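Local coordinates for Lmo2470 protein (Listeria monocytogenes EGD-e, PDB 5HL3), which is a calcium-binding leucine-rich-repeat internalin that interacts with afadin and facilitates crossing of the basement membrane, at residues A[57-62]-A[83-88]; A[232-237]-A[253-258]; A[124-129]-A[147-152]; A[174-179]-A[196-201]. All coordinates share one frame; numbering follows the deposited sequence. Where two conformers were deposited one is given.

How the contacts relate
All four contacts join consecutive turns of one chain, but at different places in the solenoid. Contacts 3 and 4 lie in the parallel sheet and share a border: strands 150-152 and 174-176 are neighbours, with L151 of one bonded through its backbone to the other. Both set buried leucine or isoleucine on one face and mostly polar or aromatic side chains on the other; the centre of contact 4 is about 3 Å from that of the chain. Contacts 1 and 2 pair loops instead, about 47 Å apart between centres and on opposite sides of the chain's centre. All four are partly buried, with exposed residues commonest in contact 2. In contacts 1 and 2 an asparagine side chain, N60 or N232, does most of the bonding.

Contact 1: residues A[57-62]-A[83-88]; sequences TITNDS and GAKLTE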
loop_
_atom_site.group_PDB
_atom_site.type_symbol
_atom_site.label_atom_id
_atom_site.label_comp_id
_atom_site.label_asym_id
_atom_site.label_seq_id
_atom_site.Cartn_x
_atom_site.Cartn_y
_atom_site.Cartn_z
ATOM N N THR A 57 -8.811 27.617 -5.604
ATOM C CA THR A 57 -7.946 28.786 -5.663
ATOM C C THR A 57 -7.199 29.023 -4.357
ATOM O O THR A 57 -6.355 29.896 -4.302
ATOM C CB THR A 57 -8.754 30.059 -5.983
ATOM O OG1 THR A 57 -9.772 30.223 -4.992
ATOM C CG2 THR A 57 -9.365 29.989 -7.382
ATOM N N ILE A 58 -7.517 28.270 -3.302
ATOM C CA ILE A 58 -6.774 28.404 -2.048
ATOM C C ILE A 58 -5.336 27.923 -2.280
ATOM O O ILE A 58 -5.132 26.899 -2.920
ATOM C CB ILE A 58 -7.467 27.602 -0.913
ATOM C CG1 ILE A 58 -8.852 28.226 -0.616
ATOM C CG2 ILE A 58 -6.595 27.599 0.341
ATOM C CD1 ILE A 58 -9.705 27.402 0.302
ATOM N N THR A 59 -4.350 28.653 -1.762
ATOM C CA THR A 59 -2.938 28.306 -1.909
ATOM C C THR A 59 -2.327 28.072 -0.545
ATOM O O THR A 59 -2.999 28.242 0.481
ATOM C CB THR A 59 -2.166 29.495 -2.540
ATOM O OG1 THR A 59 -2.139 30.589 -1.604
ATOM C CG2 THR A 59 -2.824 29.937 -3.839
ATOM N N ASN A 60 -1.063 27.677 -0.501
ATOM C CA ASN A 60 -0.395 27.548 0.798
ATOM C C ASN A 60 -0.483 28.827 1.604
ATOM O O ASN A 60 -0.734 28.805 2.810
ATOM C CB ASN A 60 1.069 27.194 0.643
ATOM C CG ASN A 60 1.289 25.796 0.111
ATOM O OD1 ASN A 60 0.359 25.014 0.008
ATOM N ND2 ASN A 60 2.522 25.471 -0.179
ATOM N N ASP A 61 -0.270 29.953 0.924
ATOM C CA ASP A 61 -0.324 31.253 1.598
ATOM C C ASP A 61 -1.695 31.607 2.116
ATOM O O ASP A 61 -1.831 32.101 3.265
ATOM C CB ASP A 61 0.176 32.356 0.669
ATOM C CG ASP A 61 1.682 32.329 0.491
ATOM O OD1 ASP A 61 2.366 31.634 1.293
ATOM O OD2 ASP A 61 2.179 33.020 -0.433
ATOM N N SER A 62 -2.735 31.402 1.322
ATOM C CA SER A 62 -4.060 31.719 1.846
ATOM C C SER A 62 -4.538 30.738 2.920
ATOM O O SER A 62 -5.247 31.151 3.842
ATOM C CB SER A 62 -5.075 31.968 0.727
ATOM O OG SER A 62 -5.071 30.987 -0.277
ATOM N N GLY A 83 -6.384 22.879 -5.559
ATOM C CA GLY A 83 -5.595 23.174 -6.739
ATOM C C GLY A 83 -4.109 22.922 -6.586
ATOM O O GLY A 83 -3.610 22.590 -5.510
ATOM N N ALA A 84 -3.392 23.217 -7.668
ATOM C CA ALA A 84 -1.959 22.934 -7.752
ATOM C C ALA A 84 -1.098 23.804 -6.853
ATOM O O ALA A 84 0.056 23.450 -6.593
ATOM C CB ALA A 84 -1.493 23.058 -9.197
ATOM N N LYS A 85 -1.643 24.920 -6.382
ATOM C CA LYS A 85 -0.892 25.829 -5.522
ATOM C C LYS A 85 -1.103 25.589 -4.026
ATOM O O LYS A 85 -0.525 26.285 -3.195
ATOM C CB LYS A 85 -1.164 27.288 -5.902
ATOM C CG LYS A 85 -0.766 27.586 -7.328
ATOM C CD LYS A 85 -0.991 29.040 -7.677
ATOM C CE LYS A 85 -0.741 29.306 -9.146
ATOM N NZ LYS A 85 -1.393 30.565 -9.599
ATOM N N LEU A 86 -1.956 24.618 -3.690
ATOM C CA LEU A 86 -2.028 24.113 -2.307
ATOM C C LEU A 86 -1.231 22.816 -2.270
ATOM O O LEU A 86 -1.699 21.790 -2.766
ATOM C CB LEU A 86 -3.465 23.829 -1.855
ATOM C CG LEU A 86 -3.563 23.407 -0.371
ATOM C CD1 LEU A 86 -3.210 24.561 0.576
ATOM C CD2 LEU A 86 -4.941 22.845 -0.050
ATOM N N THR A 87 -0.043 22.858 -1.678
ATOM C CA THR A 87 0.791 21.668 -1.580
ATOM C C THR A 87 1.056 21.248 -0.133
ATOM O O THR A 87 1.756 20.276 0.096
ATOM C CB THR A 87 2.132 21.839 -2.315
ATOM O OG1 THR A 87 2.894 22.895 -1.704
ATOM C CG2 THR A 87 1.928 22.186 -3.788
ATOM N N GLU A 88 0.505 21.961 0.832
ATOM C CA GLU A 88 0.741 21.645 2.231
ATOM C C GLU A 88 -0.322 22.255 3.114
ATOM O O GLU A 88 -0.705 23.433 2.908
ATOM C CB GLU A 88 2.105 22.192 2.623
ATOM C CG GLU A 88 2.513 22.020 4.053
ATOM C CD GLU A 88 3.935 22.446 4.230
ATOM O OE1 GLU A 88 4.126 23.567 4.734
ATOM O OE2 GLU A 88 4.815 21.713 3.763
HETATM O O HOH W 1 -6.788 24.623 -3.269
HETATM O O HOH W 2 -4.348 26.133 -5.617
HETATM O O HOH W 3 0.412 25.947 3.823
#
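The side-chain amide of N60 is inserted against the backbone of L86-E88, just after the type I turn G83-L86, and uses both its ends. Its OD1 accepts from T87 N at 2.8 Å, with the donor tilted 20° from the carbonyl plane, and more weakly from E88 N. Its ND2 donates to T87 OG1 at 3.0 Å, the hydroxyl lying in the amide plane, so T87 holds the amide at both ends and fixes its rotation. The backbone adds N60 N to K85 O (3.1 Å). Beside it the methyl CG2 of T59 lies alongside CB of K85. I58 O has no direct donor across the contact; one water links it to K85 N, and a second, its donation shared, probably links it to G83 N. T59 is the N-cap of the helix: its OG1, lodged between backbone N and carbonyl carbon (chi1 68°), accepts from S62 N at 3.1 Å, and T59 N returns a nearly straight bond to S62 OG, completing a capping box. The contact thus sets the first turn of helix 60-63 on the loop between strands 76-79 and 100-103; I58 and L86 both pack on M63 of that helix, and E88 OE2 is hydrogen-bonded to S115 OG.

Contact 2: residues A[232-237]-A[253-258]; sequences NYTNLP and PSNVLD
Two loops on successive turns of the leucine-rich-repeat solenoid meet here, and N232 of one grips the start of the 3-10 segment 254-258 of the other. The N232 amide works from both ends: OD1 accepts from N255 N at 2.8 Å, in the carbonyl plane and on a lone pair, while ND2 donates to S254 OG at 3.0 Å, close to the amide plane. With CG anti to the backbone N (chi1 -164°), the N232 side chain extends over CB of P253, which lies 3.5 Å from OD1. ND2 of N255 donates to Y233 O at 3.1 Å, approaching from above the carbonyl plane rather than on a lone pair, and weakly to N232 O. The two asparagine side chains cross at about a right angle, yet their amide planes are only 24° apart and stack. On the buried side, CG1 of V256 rests 4.2 Å from CB of Y233, and CG2 of V256 lies at the edge of the tyrosine ring; L236 CD1, from the same segment as Y233, lies over one face near the rim. The Y233 hydroxyl is bonded to T207. The two loops lead into the adjacent strands 241-243 and 260-261, and Y233 and V256 both pack on L242 of the first.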
loop_
_atom_site.group_PDB
_atom_site.type_symbol
_atom_site.label_atom_id
_atom_site.label_comp_id
_atom_site.label_asym_id
_atom_site.label_seq_id
_atom_site.Cartn_x
_atom_site.Cartn_y
_atom_site.Cartn_z
ATOM N N ASN A 232 11.149 -16.586 5.930
ATOM C CA ASN A 232 10.220 -17.502 6.603
ATOM C C ASN A 232 10.015 -16.972 8.014
ATOM O O ASN A 232 10.769 -17.308 8.917
ATOM C CB ASN A 232 10.765 -18.925 6.554
ATOM C CG ASN A 232 9.720 -19.998 6.882
ATOM O OD1 ASN A 232 8.570 -19.702 7.147
ATOM N ND2 ASN A 232 10.157 -21.268 6.880
ATOM N N TYR A 233 9.015 -16.103 8.172
ATOM C CA TYR A 233 8.817 -15.341 9.404
ATOM C C TYR A 233 8.868 -16.178 10.649
ATOM O O TYR A 233 8.193 -17.207 10.759
ATOM C CB TYR A 233 7.492 -14.575 9.378
ATOM C CG TYR A 233 7.386 -13.553 8.292
ATOM C CD1 TYR A 233 8.188 -12.430 8.290
ATOM C CD2 TYR A 233 6.479 -13.699 7.248
ATOM C CE1 TYR A 233 8.076 -11.484 7.303
ATOM C CE2 TYR A 233 6.371 -12.765 6.244
ATOM C CZ TYR A 233 7.181 -11.663 6.261
ATOM O OH TYR A 233 7.094 -10.732 5.266
ATOM N N THR A 234 9.659 -15.730 11.630
ATOM C CA THR A 234 9.813 -16.447 12.885
ATOM C C THR A 234 9.123 -15.800 14.094
ATOM O O THR A 234 8.987 -16.472 15.124
ATOM C CB THR A 234 11.312 -16.619 13.249
ATOM O OG1 THR A 234 11.940 -15.338 13.347
ATOM C CG2 THR A 234 12.044 -17.451 12.222
ATOM N N ASN A 235 8.699 -14.543 13.980
ATOM C CA ASN A 235 8.122 -13.815 15.112
ATOM C C ASN A 235 6.935 -12.939 14.756
ATOM O O ASN A 235 6.882 -11.767 15.115
ATOM C CB ASN A 235 9.197 -12.970 15.801
ATOM C CG ASN A 235 10.211 -13.814 16.557
ATOM O OD1 ASN A 235 9.915 -14.408 17.592
ATOM N ND2 ASN A 235 11.421 -13.843 16.061
ATOM N N LEU A 236 5.955 -13.517 14.077
ATOM C CA LEU A 236 4.685 -12.811 13.814
ATOM C C LEU A 236 3.551 -13.626 14.461
ATOM O O LEU A 236 2.711 -14.185 13.760
ATOM C CB LEU A 236 4.434 -12.624 12.325
ATOM C CG LEU A 236 5.399 -11.693 11.580
ATOM C CD1 LEU A 236 4.988 -11.586 10.122
ATOM C CD2 LEU A 236 5.439 -10.287 12.170
ATOM N N PRO A 237 3.533 -13.701 15.801
ATOM C CA PRO A 237 2.567 -14.582 16.480
ATOM C C PRO A 237 1.112 -14.223 16.297
ATOM O O PRO A 237 0.257 -15.083 16.476
ATOM C CB PRO A 237 2.977 -14.472 17.960
ATOM C CG PRO A 237 3.698 -13.168 18.059
ATOM C CD PRO A 237 4.450 -13.086 16.772
ATOM N N PRO A 253 6.495 -19.543 2.496
ATOM C CA PRO A 253 7.141 -19.643 3.813
ATOM C C PRO A 253 6.376 -20.566 4.744
ATOM O O PRO A 253 5.246 -20.266 5.164
ATOM C CB PRO A 253 7.166 -18.188 4.315
ATOM C CG PRO A 253 6.086 -17.508 3.558
ATOM C CD PRO A 253 6.061 -18.166 2.203
ATOM N N SER A 254 7.025 -21.651 5.115
ATOM C CA SER A 254 6.362 -22.723 5.831
ATOM C C SER A 254 5.845 -22.355 7.219
ATOM O O SER A 254 4.827 -22.901 7.667
ATOM C CB SER A 254 7.267 -23.966 5.915
ATOM O OG SER A 254 8.409 -23.750 6.742
ATOM N N ASN A 255 6.514 -21.439 7.912
ATOM C CA ASN A 255 6.103 -21.091 9.277
ATOM C C ASN A 255 4.741 -20.431 9.386
ATOM O O ASN A 255 4.110 -20.499 10.420
ATOM C CB ASN A 255 7.121 -20.163 9.952
ATOM C CG ASN A 255 8.456 -20.815 10.170
ATOM O OD1 ASN A 255 8.588 -22.055 10.192
ATOM N ND2 ASN A 255 9.471 -19.991 10.376
ATOM N N VAL A 256 4.298 -19.822 8.295
ATOM C CA VAL A 256 3.056 -19.060 8.272
ATOM C C VAL A 256 2.125 -19.526 7.165
ATOM O O VAL A 256 1.217 -18.801 6.761
ATOM C CB VAL A 256 3.377 -17.548 8.139
ATOM C CG1 VAL A 256 4.111 -17.048 9.373
ATOM C CG2 VAL A 256 4.149 -17.241 6.863
ATOM N N LEU A 257 2.305 -20.753 6.704
ATOM C CA LEU A 257 1.510 -21.257 5.574
ATOM C C LEU A 257 0.005 -21.198 5.824
ATOM O O LEU A 257 -0.776 -20.926 4.906
ATOM C CB LEU A 257 1.973 -22.693 5.223
ATOM C CG LEU A 257 1.295 -23.338 4.000
ATOM C CD1 LEU A 257 1.318 -22.515 2.732
ATOM C CD2 LEU A 257 1.886 -24.741 3.801
ATOM N N ASP A 258 -0.410 -21.391 7.075
ATOM C CA ASP A 258 -1.836 -21.339 7.415
ATOM C C ASP A 258 -2.481 -19.955 7.342
ATOM O O ASP A 258 -3.667 -19.833 7.509
ATOM C CB ASP A 258 -2.127 -21.988 8.786
ATOM C CG ASP A 258 -1.378 -21.335 9.953
ATOM O OD1 ASP A 258 -0.456 -20.514 9.712
ATOM O OD2 ASP A 258 -1.661 -21.741 11.137
#

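Contact 3: residues A[124-129]-A[147-152]; sequences EMDTIT and ALKQLY
Strands 127-129 and 150-152 run parallel, 1° apart, and their tight part is the backbone ladder with the apolar layer beneath it. I128 N donates to Q150 O at 3.1 Å, and I128 O receives Y152 N at 2.9 Å in an almost straight bond. At the entrance to the ladder D126 O takes two donors, K149 N (2.8 Å) and Q150 N (3.0 Å). On the buried face, CD1 of L148 touches both CG of selenomethionine M125 (3.9 Å) and CG1 of I128, while L151, in the conformer given, meets CB of I128 through CD1. The polar side is looser. T127 OG1, beside the backbone N at chi1 -61°, has two acceptors within reach, D126 OD1 and, in the conformer given, Q150 OE1; which one takes its single proton is not settled. The methyl CG2 of T127 touches the edge of the Y152 ring. D126 OD2 lies 3.5 Å from CD of K149, and a water bridges it to A147 O. Within the sheet the pair sits between strand 100-103, whose L101 and F103 bond to T127 and T129, with K99 just before it reaching D126 and T127, and strand 174-176, where L151 packs on L175 and Y152 on T174.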
loop_
_atom_site.group_PDB
_atom_site.type_symbol
_atom_site.label_atom_id
_atom_site.label_comp_id
_atom_site.label_asym_id
_atom_site.label_seq_id
_atom_site.Cartn_x
_atom_site.Cartn_y
_atom_site.Cartn_z
ATOM N N GLU A 124 -2.453 16.111 19.288
ATOM C CA GLU A 124 -3.496 15.112 19.404
ATOM C C GLU A 124 -3.802 14.421 18.084
ATOM O O GLU A 124 -4.753 13.653 17.995
ATOM C CB GLU A 124 -4.770 15.732 20.007
ATOM C CG GLU A 124 -4.489 16.329 21.393
ATOM C CD GLU A 124 -5.614 17.138 21.997
ATOM O OE1 GLU A 124 -6.720 17.125 21.491
ATOM O OE2 GLU A 124 -5.376 17.795 23.016
HETATM N N MSE A 125 -2.988 14.633 17.053
HETATM C CA MSE A 125 -3.281 13.963 15.769
HETATM C C MSE A 125 -3.370 12.462 15.919
HETATM O O MSE A 125 -2.489 11.835 16.493
HETATM C CB MSE A 125 -2.207 14.291 14.739
HETATM C CG MSE A 125 -2.637 13.911 13.305
HETATM SE SE MSE A 125 -3.899 15.164 12.509
HETATM C CE MSE A 125 -2.576 16.485 11.917
ATOM N N ASP A 126 -4.445 11.903 15.351
ATOM C CA ASP A 126 -4.717 10.450 15.379
ATOM C C ASP A 126 -4.566 9.802 13.998
ATOM O O ASP A 126 -4.021 8.699 13.892
ATOM C CB ASP A 126 -6.144 10.239 15.942
ATOM C CG ASP A 126 -6.555 8.800 15.968
ATOM O OD1 ASP A 126 -7.038 8.310 14.924
ATOM O OD2 ASP A 126 -6.432 8.168 17.043
ATOM N N THR A 127 -5.063 10.468 12.952
ATOM C CA THR A 127 -5.092 9.903 11.606
ATOM C C THR A 127 -4.750 10.948 10.572
ATOM O O THR A 127 -5.314 12.051 10.593
ATOM C CB THR A 127 -6.482 9.310 11.270
ATOM O OG1 THR A 127 -6.793 8.239 12.190
ATOM C CG2 THR A 127 -6.555 8.769 9.860
ATOM N N ILE A 128 -3.862 10.575 9.646
ATOM C CA ILE A 128 -3.495 11.400 8.488
ATOM C C ILE A 128 -3.727 10.575 7.223
ATOM O O ILE A 128 -3.278 9.444 7.139
ATOM C CB ILE A 128 -2.048 11.875 8.540
ATOM C CG1 ILE A 128 -1.812 12.789 9.772
ATOM C CG2 ILE A 128 -1.691 12.579 7.227
ATOM C CD1 ILE A 128 -0.369 13.188 9.939
ATOM N N THR A 129 -4.447 11.149 6.262
ATOM C CA THR A 129 -4.716 10.522 4.954
ATOM C C THR A 129 -4.332 11.464 3.833
ATOM O O THR A 129 -4.844 12.585 3.766
ATOM C CB THR A 129 -6.198 10.184 4.772
ATOM O OG1 THR A 129 -6.641 9.334 5.833
ATOM C CG2 THR A 129 -6.468 9.478 3.442
ATOM N N ALA A 147 0.485 10.614 19.549
ATOM C CA ALA A 147 -0.725 9.818 19.607
ATOM C C ALA A 147 -1.145 9.299 18.227
ATOM O O ALA A 147 -2.235 8.753 18.071
ATOM C CB ALA A 147 -1.823 10.610 20.267
ATOM N N LEU A 148 -0.286 9.438 17.219
ATOM C CA LEU A 148 -0.652 9.002 15.871
ATOM C C LEU A 148 -0.959 7.497 15.825
ATOM O O LEU A 148 -0.173 6.695 16.326
ATOM C CB LEU A 148 0.457 9.338 14.865
ATOM C CG LEU A 148 0.062 9.295 13.388
ATOM C CD1 LEU A 148 -0.867 10.448 13.065
ATOM C CD2 LEU A 148 1.303 9.371 12.517
ATOM N N LYS A 149 -2.097 7.133 15.251
ATOM C CA LYS A 149 -2.553 5.738 15.173
ATOM C C LYS A 149 -2.752 5.189 13.770
ATOM O O LYS A 149 -2.626 3.970 13.558
ATOM C CB LYS A 149 -3.846 5.558 15.980
ATOM C CG LYS A 149 -3.573 5.572 17.474
ATOM C CD LYS A 149 -4.827 5.347 18.303
ATOM C CE LYS A 149 -4.500 5.396 19.767
ATOM N NZ LYS A 149 -5.680 5.181 20.640
ATOM N N GLN A 150 -3.041 6.063 12.800
ATOM C CA GLN A 150 -3.295 5.607 11.436
ATOM C C GLN A 150 -2.649 6.526 10.441
ATOM O O GLN A 150 -2.794 7.758 10.524
ATOM C CB GLN A 150 -4.787 5.502 11.134
ATOM C CG GLN A 150 -5.590 4.724 12.147
ATOM C CD GLN A 150 -7.036 4.578 11.711
ATOM O OE1 GLN A 150 -7.742 5.566 11.507
ATOM N NE2 GLN A 150 -7.472 3.353 11.540
ATOM N N LEU A 151 -1.989 5.934 9.446
ATOM C CA LEU A 151 -1.296 6.691 8.423
ATOM C C LEU A 151 -1.619 6.079 7.055
ATOM O O LEU A 151 -1.204 4.940 6.776
ATOM C CB LEU A 151 0.196 6.703 8.735
ATOM C CG LEU A 151 1.092 7.559 7.884
ATOM C CD1 LEU A 151 0.638 9.010 7.846
ATOM C CD2 LEU A 151 2.522 7.447 8.406
ATOM N N TYR A 152 -2.383 6.808 6.237
ATOM C CA TYR A 152 -2.827 6.355 4.909
ATOM C C TYR A 152 -2.049 7.139 3.867
ATOM O O TYR A 152 -2.319 8.344 3.646
ATOM C CB TYR A 152 -4.320 6.545 4.769
ATOM C CG TYR A 152 -5.119 5.677 5.723
ATOM C CD1 TYR A 152 -5.365 4.340 5.446
ATOM C CD2 TYR A 152 -5.655 6.209 6.916
ATOM C CE1 TYR A 152 -6.095 3.571 6.332
ATOM C CE2 TYR A 152 -6.385 5.425 7.773
ATOM C CZ TYR A 152 -6.592 4.117 7.489
ATOM O OH TYR A 152 -7.327 3.336 8.407
HETATM O O HOH W 4 -4.763 9.107 19.002
#

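Contact 4: residues A[174-179]-A[196-201]; sequences TLDLSS and FLDLNA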
loop_
_atom_site.group_PDB
_atom_site.type_symbol
_atom_site.label_atom_id
_atom_site.label_comp_id
_atom_site.label_asym_id
_atom_site.label_seq_id
_atom_site.Cartn_x
_atom_site.Cartn_y
_atom_site.Cartn_z
ATOM N N THR A 174 -2.210 1.263 12.082
ATOM C CA THR A 174 -2.455 1.044 10.660
ATOM C C THR A 174 -1.495 1.842 9.829
ATOM O O THR A 174 -1.373 3.054 10.024
ATOM C CB THR A 174 -3.914 1.416 10.255
ATOM O OG1 THR A 174 -4.815 0.547 10.954
ATOM C CG2 THR A 174 -4.135 1.277 8.748
ATOM N N LEU A 175 -0.834 1.184 8.885
ATOM C CA LEU A 175 0.078 1.847 7.957
ATOM C C LEU A 175 -0.242 1.319 6.563
ATOM O O LEU A 175 -0.023 0.128 6.270
ATOM C CB LEU A 175 1.530 1.551 8.336
ATOM C CG LEU A 175 2.632 2.147 7.495
ATOM C CD1 LEU A 175 2.481 3.656 7.379
ATOM C CD2 LEU A 175 4.004 1.785 8.070
ATOM N N ASP A 176 -0.777 2.181 5.702
ATOM C CA ASP A 176 -1.106 1.844 4.314
ATOM C C ASP A 176 -0.117 2.543 3.403
ATOM O O ASP A 176 -0.173 3.761 3.244
ATOM C CB ASP A 176 -2.546 2.224 3.965
ATOM C CG ASP A 176 -2.927 1.916 2.518
ATOM O OD1 ASP A 176 -2.127 1.321 1.763
ATOM O OD2 ASP A 176 -4.066 2.303 2.134
ATOM N N LEU A 177 0.795 1.767 2.814
ATOM C CA LEU A 177 1.824 2.248 1.880
ATOM C C LEU A 177 1.645 1.542 0.521
ATOM O O LEU A 177 2.629 1.406 -0.249
ATOM C CB LEU A 177 3.221 2.015 2.445
ATOM C CG LEU A 177 3.598 2.960 3.588
ATOM C CD1 LEU A 177 4.755 2.385 4.388
ATOM C CD2 LEU A 177 3.891 4.348 3.047
ATOM N N SER A 178 0.412 1.119 0.227
ATOM C CA SER A 178 0.165 0.400 -1.018
ATOM C C SER A 178 0.392 1.318 -2.219
ATOM O O SER A 178 0.314 2.519 -2.114
ATOM C CB SER A 178 -1.235 -0.180 -1.049
ATOM O OG SER A 178 -2.215 0.841 -0.896
ATOM N N SER A 179 0.591 0.714 -3.384
ATOM C CA SER A 179 0.733 1.441 -4.641
ATOM C C SER A 179 1.812 2.492 -4.613
ATOM O O SER A 179 1.621 3.594 -5.127
ATOM C CB SER A 179 -0.623 2.061 -5.082
ATOM O OG SER A 179 -1.505 1.016 -5.473
ATOM N N PHE A 196 -2.021 -3.637 11.101
ATOM C CA PHE A 196 -2.330 -3.712 9.655
ATOM C C PHE A 196 -1.233 -3.019 8.867
ATOM O O PHE A 196 -0.966 -1.836 9.081
ATOM C CB PHE A 196 -3.688 -3.012 9.413
ATOM C CG PHE A 196 -4.816 -3.563 10.275
ATOM C CD1 PHE A 196 -5.452 -4.768 9.974
ATOM C CD2 PHE A 196 -5.239 -2.872 11.389
ATOM C CE1 PHE A 196 -6.467 -5.239 10.771
ATOM C CE2 PHE A 196 -6.267 -3.332 12.181
ATOM C CZ PHE A 196 -6.868 -4.531 11.880
ATOM N N LEU A 197 -0.572 -3.759 7.987
ATOM C CA LEU A 197 0.504 -3.232 7.144
ATOM C C LEU A 197 0.188 -3.593 5.698
ATOM O O LEU A 197 0.256 -4.778 5.310
ATOM C CB LEU A 197 1.847 -3.786 7.577
ATOM C CG LEU A 197 3.105 -3.326 6.826
ATOM C CD1 LEU A 197 3.160 -1.806 6.758
ATOM C CD2 LEU A 197 4.348 -3.891 7.460
ATOM N N ASP A 198 -0.225 -2.594 4.920
ATOM C CA ASP A 198 -0.598 -2.805 3.499
ATOM C C ASP A 198 0.529 -2.326 2.605
ATOM O O ASP A 198 0.808 -1.133 2.524
ATOM C CB ASP A 198 -1.919 -2.099 3.157
ATOM C CG ASP A 198 -2.523 -2.591 1.851
ATOM O OD1 ASP A 198 -1.803 -3.259 1.079
ATOM O OD2 ASP A 198 -3.722 -2.302 1.572
ATOM N N LEU A 199 1.153 -3.271 1.921
ATOM C CA LEU A 199 2.299 -3.007 1.007
ATOM C C LEU A 199 2.001 -3.518 -0.390
ATOM O O LEU A 199 2.921 -3.690 -1.185
ATOM C CB LEU A 199 3.550 -3.632 1.573
ATOM C CG LEU A 199 3.993 -3.101 2.931
ATOM C CD1 LEU A 199 5.127 -3.907 3.501
ATOM C CD2 LEU A 199 4.386 -1.655 2.818
ATOM N N ASN A 200 0.732 -3.740 -0.714
ATOM C CA ASN A 200 0.410 -4.259 -2.038
ATOM C C ASN A 200 0.847 -3.303 -3.135
ATOM O O ASN A 200 0.854 -2.096 -2.939
ATOM C CB ASN A 200 -1.054 -4.680 -2.142
ATOM C CG ASN A 200 -2.014 -3.560 -2.507
ATOM O OD1 ASN A 200 -2.170 -3.223 -3.696
ATOM N ND2 ASN A 200 -2.756 -3.103 -1.531
ATOM N N ALA A 201 1.213 -3.838 -4.291
ATOM C CA ALA A 201 1.590 -3.001 -5.464
ATOM C C ALA A 201 2.798 -2.104 -5.186
ATOM O O ALA A 201 2.810 -0.907 -5.453
ATOM C CB ALA A 201 0.395 -2.221 -6.019
HETATM O O HOH W 5 -4.431 -0.431 -1.962
HETATM O O HOH W 6 -3.088 -0.769 -4.375
#
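D176 and D198 both swing CG away from the backbone N (chi1 179° and -164°), which lays the two carboxylates side by side, their planes 11° apart, and points each OD1 forward along its own chain, to the residue two further on. D176 OD1 accepts S178 N nearly along its C-O axis and S178 OG, at 2.7 Å, on its syn lone pair. D198 OD1 is gripped likewise by N200 N and N200 ND2, both from the same face of its plane. Each bond from a backbone N, S178 N or N200 N, closes an Asx turn. D176 OD1 and D198 OD2 come to 4.0 Å, a proximity of like charges that the donors round each OD1 probably ease. These turns end the parallel strands 174-176 and 196-198 of the leucine-rich repeats. Here runs the repeats' asparagine ladder: L177 O accepts from the side chains of N180 and N202, L199 O from those of N202 and N224. L175 N bonds to F196 O, D198 N to L175 O at 3.0 Å, and past the strands L177 N to D198 O and S179 N to N200 O. On the buried face leucine packs on leucine: L175 CD2 against L197 CD1 and, beyond the strands, L177 CB against L199 CD2, each 3.9 Å apart. On the other face CD2 of F196 lies 3.5 Å from T174 OG1. Beyond the strand ends CB of S178 presses on ND2 of N200, and one water joins S178 OG to N200 ND2.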